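Local coordinates for protein putative modulator of DNA gyrase (Bacteroides thetaiotaomicron, PDB 1VPB) that is a putative modulator of DNA gyrase from the peptidase U62 (PmbA/TldD) family and is probably a metallopeptidase, at residues 116-128 against 301-315. Residues are numbered along the deposited sequence; the frame is centred on the assembly and turned at random.
With EDO (1,2-ethanediol), chain B.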
ATOM      1  N   SER A 116      15.309 -27.786  18.999  1.00 37.54           N
ATOM      2  CA  SER A 116      16.079 -28.787  18.220  1.00 38.67           C
ATOM      3  C   SER A 116      15.952 -28.463  16.708  1.00 41.96           C
ATOM      4  O   SER A 116      16.841 -28.836  15.904  1.00 39.76           O
ATOM      5  CB  SER A 116      15.598 -30.181  18.529  1.00 40.55           C
ATOM      6  OG  SER A 116      14.383 -30.437  17.930  1.00 41.06           O
ATOM      7  N   ARG A 117      14.889 -27.713  16.343  1.00 35.96           N
ATOM      8  CA  ARG A 117      14.668 -27.279  14.964  1.00 35.68           C
ATOM      9  C   ARG A 117      15.381 -26.014  14.527  1.00 33.12           C
ATOM     10  O   ARG A 117      15.328 -25.672  13.353  1.00 34.47           O
ATOM     11  CB  ARG A 117      13.170 -27.051  14.730  1.00 36.16           C
ATOM     12  CG  ARG A 117      12.325 -28.237  14.997  1.00 41.24           C
ATOM     13  CD  ARG A 117      10.844 -27.936  14.850  1.00 42.31           C
ATOM     14  NE  ARG A 117      10.555 -27.582  13.478  1.00 44.01           N
ATOM     15  CZ  ARG A 117       9.728 -26.572  13.095  1.00 41.13           C
ATOM     16  NH1 ARG A 117       8.982 -25.851  13.956  1.00 48.34           N
ATOM     17  NH2 ARG A 117       9.597 -26.365  11.826  1.00 47.89           N
ATOM     18  N   TYR A 118      15.996 -25.266  15.445  1.00 33.21           N
ATOM     19  CA  TYR A 118      16.619 -24.034  15.099  1.00 34.36           C
ATOM     20  C   TYR A 118      17.893 -24.193  14.266  1.00 32.49           C
ATOM     21  O   TYR A 118      18.578 -25.211  14.394  1.00 34.35           O
ATOM     22  CB  TYR A 118      17.012 -23.312  16.360  1.00 35.32           C
ATOM     23  CG  TYR A 118      15.857 -22.760  17.197  1.00 32.80           C
ATOM     24  CD1 TYR A 118      14.692 -22.318  16.593  1.00 36.82           C
ATOM     25  CD2 TYR A 118      15.976 -22.657  18.586  1.00 42.31           C
ATOM     26  CE1 TYR A 118      13.665 -21.744  17.371  1.00 41.60           C
ATOM     27  CE2 TYR A 118      14.988 -22.054  19.338  1.00 49.81           C
ATOM     28  CZ  TYR A 118      13.855 -21.605  18.737  1.00 35.47           C
ATOM     29  OH  TYR A 118      12.764 -21.016  19.478  1.00 33.24           O
ATOM     30  N   TYR A 119      18.168 -23.202  13.453  1.00 33.47           N
ATOM     31  CA  TYR A 119      19.502 -23.093  12.846  1.00 34.39           C
ATOM     32  C   TYR A 119      20.557 -23.076  13.937  1.00 35.50           C
ATOM     33  O   TYR A 119      20.565 -22.270  14.851  1.00 33.73           O
ATOM     34  CB  TYR A 119      19.601 -21.902  11.957  1.00 32.07           C
ATOM     35  CG  TYR A 119      20.976 -21.709  11.335  1.00 30.87           C
ATOM     36  CD1 TYR A 119      21.514 -22.689  10.519  1.00 36.16           C
ATOM     37  CD2 TYR A 119      21.665 -20.539  11.481  1.00 30.63           C
ATOM     38  CE1 TYR A 119      22.755 -22.467   9.934  1.00 33.35           C
ATOM     39  CE2 TYR A 119      22.892 -20.336  10.878  1.00 31.71           C
ATOM     40  CZ  TYR A 119      23.407 -21.350  10.106  1.00 33.37           C
ATOM     41  OH  TYR A 119      24.666 -21.195   9.521  1.00 33.85           O
ATOM     42  N   LYS A 120      21.570 -23.894  13.709  1.00 34.71           N
ATOM     43  CA  LYS A 120      22.660 -24.187  14.724  1.00 32.86           C
ATOM     44  C   LYS A 120      24.001 -23.636  14.262  1.00 33.57           C
ATOM     45  O   LYS A 120      25.001 -23.867  14.936  1.00 34.52           O
ATOM     46  CB  LYS A 120      22.730 -25.686  14.991  1.00 31.33           C
ATOM     47  CG  LYS A 120      21.442 -26.357  15.525  1.00 34.33           C
ATOM     48  CD  LYS A 120      21.045 -25.790  16.871  1.00 38.32           C
ATOM     49  CE  LYS A 120      19.755 -26.460  17.358  1.00 38.91           C
ATOM     50  NZ  LYS A 120      19.366 -25.763  18.725  1.00 39.62           N
ATOM     51  N   GLY A 121      23.977 -22.765  13.242  1.00 33.64           N
ATOM     52  CA  GLY A 121      25.142 -22.023  12.836  1.00 32.95           C
ATOM     53  C   GLY A 121      26.104 -22.877  12.013  1.00 32.21           C
ATOM     54  O   GLY A 121      25.870 -24.063  11.797  1.00 32.91           O
ATOM     55  N   GLY A 122      27.148 -22.199  11.540  1.00 33.98           N
ATOM     56  CA  GLY A 122      28.290 -22.874  10.992  1.00 33.91           C
ATOM     57  C   GLY A 122      28.248 -23.238   9.521  1.00 33.54           C
ATOM     58  O   GLY A 122      29.306 -23.767   8.963  1.00 32.98           O
ATOM     59  N   LYS A 123      27.127 -22.968   8.856  0.50 33.98           N
ATOM     60  CA  LYS A 123      27.031 -23.215   7.415  0.50 32.96           C
ATOM     61  C   LYS A 123      27.779 -22.090   6.678  0.50 32.97           C
ATOM     62  O   LYS A 123      28.015 -20.992   7.230  0.50 33.74           O
ATOM     63  CB  LYS A 123      25.567 -23.380   6.959  0.50 33.27           C
ATOM     64  CG  LYS A 123      24.920 -24.724   7.367  0.50 32.25           C
ATOM     65  CD  LYS A 123      23.524 -24.965   6.795  0.50 33.42           C
ATOM     66  CE  LYS A 123      23.184 -26.448   6.640  0.50 40.93           C
ATOM     67  NZ  LYS A 123      22.872 -27.132   7.929  0.50 40.35           N
ATOM     68  N   PRO A 124      28.190 -22.345   5.434  1.00 32.60           N
ATOM     69  CA  PRO A 124      29.019 -21.391   4.709  1.00 33.34           C
ATOM     70  C   PRO A 124      28.396 -19.998   4.535  1.00 33.01           C
ATOM     71  O   PRO A 124      27.177 -19.853   4.391  1.00 32.49           O
ATOM     72  CB  PRO A 124      29.228 -22.082   3.366  1.00 34.49           C
ATOM     73  CG  PRO A 124      29.026 -23.464   3.571  1.00 36.26           C
ATOM     74  CD  PRO A 124      27.942 -23.561   4.647  1.00 34.39           C
ATOM     75  N   ASP A 125      29.230 -18.980   4.506  1.00 35.58           N
ATOM     76  CA  ASP A 125      28.788 -17.600   4.223  1.00 34.28           C
ATOM     77  C   ASP A 125      27.977 -17.545   2.954  1.00 33.77           C
ATOM     78  O   ASP A 125      28.432 -17.973   1.879  1.00 33.85           O
ATOM     79  CB  ASP A 125      30.044 -16.714   4.128  1.00 39.87           C
ATOM     80  CG  ASP A 125      29.777 -15.256   4.046  1.00 43.85           C
ATOM     81  OD1 ASP A 125      28.607 -14.816   4.026  1.00 38.05           O
ATOM     82  OD2 ASP A 125      30.774 -14.468   3.932  1.00 45.21           O
ATOM     83  N   LEU A 126      26.716 -17.058   3.059  1.00 34.84           N
ATOM     84  CA  LEU A 126      25.869 -16.950   1.875  1.00 30.41           C
ATOM     85  C   LEU A 126      26.266 -15.732   1.002  1.00 32.34           C
ATOM     86  O   LEU A 126      25.771 -15.615  -0.121  1.00 33.04           O
ATOM     87  CB  LEU A 126      24.373 -16.824   2.227  1.00 34.39           C
ATOM     88  CG  LEU A 126      23.784 -18.085   2.852  1.00 33.46           C
ATOM     89  CD1 LEU A 126      22.450 -17.888   3.503  1.00 36.40           C
ATOM     90  CD2 LEU A 126      23.673 -19.258   1.886  1.00 34.21           C
ATOM     91  N   LYS A 127      27.091 -14.835   1.542  1.00 33.15           N
ATOM     92  CA  LYS A 127      27.697 -13.733   0.779  1.00 36.41           C
ATOM     93  C   LYS A 127      26.631 -12.827   0.169  1.00 35.19           C
ATOM     94  O   LYS A 127      26.651 -12.528  -1.030  1.00 34.73           O
ATOM     95  CB  LYS A 127      28.605 -14.290  -0.337  1.00 36.12           C
ATOM     96  CG  LYS A 127      29.803 -15.010   0.273  1.00 37.81           C
ATOM     97  CD  LYS A 127      30.802 -15.451  -0.758  1.00 47.47           C
ATOM     98  CE  LYS A 127      31.947 -16.166  -0.075  1.00 55.20           C
ATOM     99  NZ  LYS A 127      32.935 -16.701  -1.110  1.00 50.31           N
ATOM    100  N   LEU A 128      25.653 -12.442   0.990  1.00 32.79           N
ATOM    101  CA  LEU A 128      24.528 -11.686   0.452  1.00 32.04           C
ATOM    102  C   LEU A 128      24.703 -10.183   0.632  1.00 31.60           C
ATOM    103  O   LEU A 128      23.814  -9.392   0.237  1.00 33.21           O
ATOM    104  CB  LEU A 128      23.236 -12.121   1.146  1.00 30.59           C
ATOM    105  CG  LEU A 128      22.963 -13.635   1.107  1.00 33.64           C
ATOM    106  CD1 LEU A 128      21.797 -13.963   2.027  1.00 41.41           C
ATOM    107  CD2 LEU A 128      22.698 -14.080  -0.235  1.00 35.10           C
ATOM    108  N   VAL A 301      24.372 -19.619  -2.641  1.00 36.31           N
ATOM    109  CA  VAL A 301      25.239 -18.506  -2.320  1.00 35.31           C
ATOM    110  C   VAL A 301      25.103 -17.361  -3.304  1.00 35.74           C
ATOM    111  O   VAL A 301      24.939 -17.583  -4.528  1.00 37.00           O
ATOM    112  CB  VAL A 301      26.713 -19.054  -2.241  1.00 36.83           C
ATOM    113  CG1 VAL A 301      27.714 -17.968  -2.091  1.00 38.61           C
ATOM    114  CG2 VAL A 301      26.809 -20.041  -1.082  1.00 39.96           C
ATOM    115  N   LYS A 302      25.162 -16.138  -2.768  1.00 34.72           N
ATOM    116  CA  LYS A 302      24.999 -14.892  -3.447  1.00 33.92           C
ATOM    117  C   LYS A 302      23.660 -14.849  -4.203  1.00 40.46           C
ATOM    118  O   LYS A 302      23.588 -14.270  -5.276  1.00 42.78           O
ATOM    119  CB  LYS A 302      26.120 -14.631  -4.516  1.00 35.64           C
ATOM    120  CG  LYS A 302      27.521 -14.483  -4.004  1.00 46.66           C
ATOM    121  CD  LYS A 302      28.430 -13.860  -5.055  1.00 44.40           C
ATOM    122  CE  LYS A 302      29.804 -13.517  -4.447  1.00 56.88           C
ATOM    123  NZ  LYS A 302      30.844 -13.063  -5.480  1.00 52.30           N
ATOM    124  N   ALA A 303      22.610 -15.408  -3.633  1.00 34.57           N
ATOM    125  CA  ALA A 303      21.318 -15.535  -4.326  1.00 33.72           C
ATOM    126  C   ALA A 303      20.260 -14.763  -3.549  1.00 35.83           C
ATOM    127  O   ALA A 303      20.125 -14.984  -2.336  1.00 33.96           O
ATOM    128  CB  ALA A 303      20.936 -16.938  -4.416  1.00 35.56           C
ATOM    129  N   SER A 304      19.489 -13.930  -4.231  1.00 36.11           N
ATOM    130  CA  SER A 304      18.372 -13.204  -3.604  1.00 33.55           C
ATOM    131  C   SER A 304      17.384 -14.226  -3.048  1.00 35.26           C
ATOM    132  O   SER A 304      17.004 -15.156  -3.729  1.00 35.40           O
ATOM    133  CB  SER A 304      17.665 -12.343  -4.628  1.00 37.06           C
ATOM    134  OG  SER A 304      16.617 -11.593  -3.991  1.00 39.92           O
ATOM    135  N   GLY A 305      17.018 -14.078  -1.775  1.00 33.86           N
ATOM    136  CA  GLY A 305      16.127 -15.024  -1.117  1.00 32.22           C
ATOM    137  C   GLY A 305      16.783 -15.990  -0.162  1.00 33.33           C
ATOM    138  O   GLY A 305      16.137 -16.642   0.675  1.00 32.77           O
ATOM    139  N   ALA A 306      18.101 -16.159  -0.292  1.00 34.05           N
ATOM    140  CA  ALA A 306      18.774 -17.180   0.491  1.00 33.39           C
ATOM    141  C   ALA A 306      18.772 -16.840   1.989  1.00 31.58           C
ATOM    142  O   ALA A 306      18.886 -15.672   2.375  1.00 32.75           O
ATOM    143  CB  ALA A 306      20.200 -17.358  -0.007  1.00 34.75           C
ATOM    144  N   ARG A 307      18.631 -17.858   2.801  1.00 33.30           N
ATOM    145  CA  ARG A 307      18.623 -17.702   4.265  1.00 33.03           C
ATOM    146  C   ARG A 307      18.737 -19.029   4.978  1.00 29.68           C
ATOM    147  O   ARG A 307      18.287 -20.060   4.475  1.00 33.96           O
ATOM    148  CB  ARG A 307      17.344 -16.967   4.710  1.00 32.07           C
ATOM    149  CG  ARG A 307      16.095 -17.671   4.361  1.00 34.20           C
ATOM    150  CD  ARG A 307      14.839 -16.959   4.868  1.00 33.02           C
ATOM    151  NE  ARG A 307      13.637 -17.691   4.441  1.00 34.42           N
ATOM    152  CZ  ARG A 307      12.418 -17.475   4.919  1.00 37.64           C
ATOM    153  NH1 ARG A 307      12.179 -16.535   5.837  1.00 35.90           N
ATOM    154  NH2 ARG A 307      11.426 -18.169   4.437  1.00 37.43           N
ATOM    155  N   TYR A 308      19.412 -19.001   6.138  1.00 31.80           N
ATOM    156  CA  TYR A 308      19.544 -20.216   6.935  1.00 30.63           C
ATOM    157  C   TYR A 308      18.436 -20.458   7.977  1.00 32.77           C
ATOM    158  O   TYR A 308      18.356 -21.521   8.528  1.00 33.21           O
ATOM    159  CB  TYR A 308      20.895 -20.221   7.640  1.00 30.90           C
ATOM    160  CG  TYR A 308      22.059 -20.533   6.689  1.00 29.05           C
ATOM    161  CD1 TYR A 308      21.960 -21.592   5.813  1.00 33.87           C
ATOM    162  CD2 TYR A 308      23.202 -19.730   6.656  1.00 31.67           C
ATOM    163  CE1 TYR A 308      23.008 -21.881   4.941  1.00 31.71           C
ATOM    164  CE2 TYR A 308      24.277 -20.017   5.772  1.00 33.68           C
ATOM    165  CZ  TYR A 308      24.149 -21.121   4.924  1.00 32.77           C
ATOM    166  OH  TYR A 308      25.191 -21.431   4.031  1.00 32.74           O
ATOM    167  N   PHE A 309      17.618 -19.436   8.207  1.00 33.67           N
ATOM    168  CA  PHE A 309      16.501 -19.595   9.139  1.00 32.14           C
ATOM    169  C   PHE A 309      15.370 -18.651   8.759  1.00 32.69           C
ATOM    170  O   PHE A 309      15.598 -17.624   8.137  1.00 33.87           O
ATOM    171  CB  PHE A 309      16.932 -19.372  10.601  1.00 34.13           C
ATOM    172  CG  PHE A 309      17.740 -18.153  10.824  1.00 31.36           C
ATOM    173  CD1 PHE A 309      19.148 -18.187  10.716  1.00 31.49           C
ATOM    174  CD2 PHE A 309      17.131 -16.962  11.197  1.00 37.92           C
ATOM    175  CE1 PHE A 309      19.887 -17.078  10.947  1.00 35.72           C
ATOM    176  CE2 PHE A 309      17.894 -15.846  11.443  1.00 33.86           C
ATOM    177  CZ  PHE A 309      19.284 -15.914  11.266  1.00 35.65           C
ATOM    178  N   ASP A 310      14.159 -18.997   9.194  1.00 33.70           N
ATOM    179  CA  ASP A 310      13.049 -18.069   9.036  1.00 34.16           C
ATOM    180  C   ASP A 310      12.902 -17.200  10.256  1.00 38.40           C
ATOM    181  O   ASP A 310      13.734 -17.228  11.186  1.00 36.15           O
ATOM    182  CB  ASP A 310      11.773 -18.813   8.683  1.00 32.88           C
ATOM    183  CG  ASP A 310      11.149 -19.588   9.845  1.00 34.96           C
ATOM    184  OD1 ASP A 310      11.675 -19.606  11.008  1.00 34.80           O
ATOM    185  OD2 ASP A 310      10.049 -20.184   9.635  1.00 37.75           O
ATOM    186  N   ASN A 311      11.817 -16.409  10.302  1.00 37.95           N
ATOM    187  CA  ASN A 311      11.678 -15.521  11.477  1.00 38.84           C
ATOM    188  C   ASN A 311      11.358 -16.154  12.836  1.00 40.46           C
ATOM    189  O   ASN A 311      11.384 -15.455  13.872  1.00 46.90           O
ATOM    190  CB  ASN A 311      10.667 -14.418  11.086  1.00 38.94           C
ATOM    191  CG  ASN A 311      11.212 -13.478  10.002  1.00 51.46           C
ATOM    192  OD1 ASN A 311      12.381 -13.597   9.546  1.00 60.55           O
ATOM    193  ND2 ASN A 311      10.373 -12.497   9.596  1.00 60.78           N
ATOM    194  N   GLU A 312      11.067 -17.451  12.877  1.00 36.80           N
ATOM    195  CA  GLU A 312      10.845 -18.205  14.056  1.00 37.93           C
ATOM    196  C   GLU A 312      12.146 -18.942  14.479  1.00 35.41           C
ATOM    197  O   GLU A 312      12.066 -19.783  15.362  1.00 37.79           O
ATOM    198  CB  GLU A 312       9.804 -19.347  13.832  1.00 42.19           C
ATOM    199  CG  GLU A 312       8.415 -19.042  13.403  1.00 56.58           C
ATOM    200  CD  GLU A 312       7.500 -20.151  13.894  1.00 54.28           C
ATOM    201  OE1 GLU A 312       7.390 -21.241  13.284  1.00 47.04           O
ATOM    202  OE2 GLU A 312       6.939 -19.939  14.950  1.00 54.57           O
ATOM    203  N   GLY A 313      13.249 -18.703  13.758  1.00 37.16           N
ATOM    204  CA  GLY A 313      14.543 -19.367  14.005  1.00 36.66           C
ATOM    205  C   GLY A 313      14.714 -20.766  13.396  1.00 33.67           C
ATOM    206  O   GLY A 313      15.781 -21.382  13.585  1.00 35.47           O
ATOM    207  N   ILE A 314      13.705 -21.258  12.709  1.00 33.21           N
ATOM    208  CA  ILE A 314      13.660 -22.617  12.221  1.00 32.92           C
ATOM    209  C   ILE A 314      14.729 -22.714  11.137  1.00 33.44           C
ATOM    210  O   ILE A 314      14.759 -21.886  10.256  1.00 32.36           O
ATOM    211  CB  ILE A 314      12.308 -23.005  11.650  1.00 34.13           C
ATOM    212  CG1 ILE A 314      11.206 -22.913  12.722  1.00 40.75           C
ATOM    213  CG2 ILE A 314      12.323 -24.412  11.116  1.00 36.67           C
ATOM    214  CD1 ILE A 314      11.588 -23.471  13.961  1.00 40.37           C
ATOM    215  N   ALA A 315      15.538 -23.747  11.186  1.00 34.62           N
ATOM    216  CA  ALA A 315      16.536 -23.965  10.125  1.00 33.57           C
ATOM    217  C   ALA A 315      15.835 -24.246   8.775  1.00 33.24           C
ATOM    218  O   ALA A 315      14.987 -25.165   8.666  1.00 33.48           O
ATOM    219  CB  ALA A 315      17.405 -25.145  10.493  1.00 35.81           C
TER
HETATM  220  C1  EDO B 440      19.085 -11.863   0.301  1.00 34.22           C
HETATM  221  O1  EDO B 440      18.085 -11.449  -0.606  1.00 27.25           O
HETATM  222  C2  EDO B 440      18.455 -12.225   1.620  1.00 33.53           C
HETATM  223  O2  EDO B 440      17.638 -13.393   1.533  1.00 25.65           O
HETATM  224  O   HOH W   1      10.528 -20.150  18.065  1.00 23.60           O
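Lys302 N donates to Leu126 O at 2.8 Å, one end of a loop-to-loop contact that joins a loop within the PmbA/TldA C-terminal family region to the loop between helices 87-101 and 138-150. Residues Ala303 to Ala306 form a type II beta turn. Ala306 turns its CB toward Leu126 and Leu128, while its O accepts from O2 of an ethanediol, probably left by crystallisation.

Tyr308 is clasped on both ring faces: Lys123 CB stands 3.7 Å from its centroid, and Leu126 CD1 covers the opposite face at 3.8 Å. Tyr308 OH donates to a lone pair of Pro124 O (2.6 Å), in the carbonyl plane, which holds the far end of the ring, while the two flanking side chains restrict its rotation. In turn, Tyr308 CB sits over the middle of the Tyr119 ring, 6° from its normal. Tyr119 CG lies anti to the backbone N (chi1 178°), which carries the ring across to Tyr308; Tyr119 CD2 also meets Phe309 CD1, completing an aromatic cluster.

The Asp310-Gly313 type I turn is braced by Asp310 OD1, which accepts from Glu312 N and Ile314 N on opposite faces of the carboxylate. A single beta bridge, Tyr118 with Ile314, follows: Tyr119 N donates to Gly313 O, and Ala315 N gives Arg117 O a nearly straight bond (2.9 Å, 178°).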